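Local atomic coordinates of dihydropteroate synthase (Xanthomonas albilineans, PDB entry 6Q62), a protein that probably condenses para-aminobenzoate with 6-hydroxymethyl-7,8-dihydropterin diphosphate to form 7,8-dihydropteroate, a step on the pathway to tetrahydrofolate. Residues R82-I87 with R109-A114. Residues are numbered along the deposited sequence; the frame is centred on the assembly and turned at random.
Sequences RVIPVI and RAAVAA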
loop_
_atom_site.group_PDB
_atom_site.type_symbol
_atom_site.label_atom_id
_atom_site.label_comp_id
_atom_site.label_asym_id
_atom_site.label_seq_id
_atom_site.Cartn_x
_atom_site.Cartn_y
_atom_site.Cartn_z
ATOM N N ARG A 82 8.813 20.085 -26.234
ATOM C CA ARG A 82 8.185 19.723 -24.970
ATOM C C ARG A 82 9.177 19.565 -23.836
ATOM O O ARG A 82 9.002 20.193 -22.807
ATOM C CB ARG A 82 7.416 18.415 -25.129
ATOM C CG ARG A 82 6.217 18.563 -26.055
ATOM C CD ARG A 82 5.678 17.207 -26.437
ATOM N NE ARG A 82 4.532 17.362 -27.340
ATOM C CZ ARG A 82 3.717 16.373 -27.693
ATOM N NH1 ARG A 82 3.881 15.155 -27.188
ATOM N NH2 ARG A 82 2.708 16.601 -28.519
ATOM N N VAL A 83 10.197 18.684 -23.995
ATOM C CA VAL A 83 11.040 18.318 -22.855
ATOM C C VAL A 83 12.116 19.348 -22.533
ATOM O O VAL A 83 12.412 19.514 -21.353
ATOM C CB VAL A 83 11.632 16.878 -22.929
ATOM C CG1 VAL A 83 10.520 15.846 -23.090
ATOM C CG2 VAL A 83 12.679 16.703 -24.045
ATOM N N ILE A 84 12.721 20.019 -23.534
ATOM C CA ILE A 84 13.855 20.915 -23.194
ATOM C C ILE A 84 13.456 22.080 -22.290
ATOM O O ILE A 84 14.137 22.291 -21.281
ATOM C CB ILE A 84 14.630 21.383 -24.463
ATOM C CG1 ILE A 84 15.141 20.170 -25.280
ATOM C CG2 ILE A 84 15.758 22.406 -24.105
ATOM C CD1 ILE A 84 16.037 19.179 -24.486
ATOM N N PRO A 85 12.374 22.849 -22.565
ATOM C CA PRO A 85 12.045 23.968 -21.658
ATOM C C PRO A 85 11.692 23.461 -20.248
ATOM O O PRO A 85 11.996 24.126 -19.259
ATOM C CB PRO A 85 10.865 24.654 -22.343
ATOM C CG PRO A 85 10.852 24.148 -23.730
ATOM C CD PRO A 85 11.438 22.788 -23.705
ATOM N N VAL A 86 11.081 22.262 -20.148
ATOM C CA VAL A 86 10.733 21.671 -18.844
ATOM C C VAL A 86 11.993 21.305 -18.054
ATOM O O VAL A 86 12.095 21.645 -16.875
ATOM C CB VAL A 86 9.769 20.468 -19.004
ATOM C CG1 VAL A 86 9.509 19.755 -17.662
ATOM C CG2 VAL A 86 8.457 20.956 -19.609
ATOM N N ILE A 87 12.968 20.660 -18.724
ATOM C CA ILE A 87 14.239 20.323 -18.068
ATOM C C ILE A 87 14.957 21.620 -17.626
ATOM O O ILE A 87 15.438 21.687 -16.498
ATOM C CB ILE A 87 15.132 19.470 -19.008
ATOM C CG1 ILE A 87 14.490 18.083 -19.214
ATOM C CG2 ILE A 87 16.562 19.327 -18.448
ATOM C CD1 ILE A 87 14.992 17.327 -20.397
ATOM N N ARG A 109 21.028 13.787 -26.173
ATOM C CA ARG A 109 22.104 14.785 -26.145
ATOM C C ARG A 109 21.613 16.159 -25.752
ATOM O O ARG A 109 22.229 16.818 -24.911
ATOM C CB ARG A 109 22.806 14.839 -27.508
ATOM C CG ARG A 109 23.534 13.542 -27.851
ATOM C CD ARG A 109 24.299 13.726 -29.146
ATOM N NE ARG A 109 25.033 12.522 -29.530
ATOM C CZ ARG A 109 26.279 12.255 -29.162
ATOM N NH1 ARG A 109 26.926 13.068 -28.324
ATOM N NH2 ARG A 109 26.873 11.162 -29.585
ATOM N N ALA A 110 20.524 16.618 -26.373
ATOM C CA ALA A 110 19.972 17.946 -26.081
ATOM C C ALA A 110 19.471 18.037 -24.629
ATOM O O ALA A 110 19.687 19.055 -23.963
ATOM C CB ALA A 110 18.833 18.279 -27.046
ATOM N N ALA A 111 18.856 16.962 -24.121
ATOM C CA ALA A 111 18.339 16.953 -22.754
ATOM C C ALA A 111 19.453 17.019 -21.725
ATOM O O ALA A 111 19.347 17.807 -20.789
ATOM C CB ALA A 111 17.478 15.730 -22.530
ATOM N N VAL A 112 20.551 16.267 -21.940
ATOM C CA VAL A 112 21.703 16.321 -21.035
ATOM C C VAL A 112 22.357 17.706 -21.081
ATOM O O VAL A 112 22.674 18.254 -20.031
ATOM C CB VAL A 112 22.693 15.163 -21.258
ATOM C CG1 VAL A 112 23.967 15.353 -20.426
ATOM C CG2 VAL A 112 22.032 13.830 -20.911
ATOM N N ALA A 113 22.472 18.322 -22.279
ATOM C CA ALA A 113 23.031 19.677 -22.369
ATOM C C ALA A 113 22.164 20.674 -21.626
ATOM O O ALA A 113 22.696 21.609 -21.035
ATOM C CB ALA A 113 23.181 20.102 -23.818
ATOM N N ALA A 114 20.839 20.428 -21.586
ATOM C CA ALA A 114 19.859 21.270 -20.904
ATOM C C ALA A 114 19.815 21.042 -19.374
ATOM O O ALA A 114 19.203 21.841 -18.665
ATOM C CB ALA A 114 18.470 21.036 -21.508
#
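Ile84 and Ile87 meet Ala110, Ala111 and Ala114 across two helical segments that run in nearly the same direction, their axes 14° apart and 9.2 Å from each other at closest approach. No hydrogen bond spans the two segments; the contact is apolar, two isoleucines against three alanines. Ile84 lays its CD1 against the peptide linking Ala110 to Ala111, 3.6 Å from Ala111 N, and the same methyl lies 3.9 Å from Ala110 CB. Ile84 CG2, the other branch, meets Ala114 CB at 4.0 Å. One turn on, Ile87 divides its branches similarly: CD1 abuts Ala111 CB at 3.6 Å, while CG2 reaches the far end of the segment, 3.7 Å from Ala114 O. In Ile87, CG1 stands anti to the carbonyl carbon (chi1 -68°) and CD1 extends away from CA (chi2 162°), so that CD1 meets Ala111 while CG2, anti to the backbone N, meets Ala114. Ala114 CB is thus touched by the CG2 methyls of both isoleucines. The pair illustrates how neighbouring outer helices pack in a TIM barrel, here helix 76-93 beside helix 105-114, with strand 98-101 between them in sequence. On helix 76-93, Leu80, before the segment, touches Ala110, and Glu88, just after it, touches Ala114; inward, Ile87 rests on Ile62 of strand 59-63, while Val86 packs against helix 41-54, the next helix round.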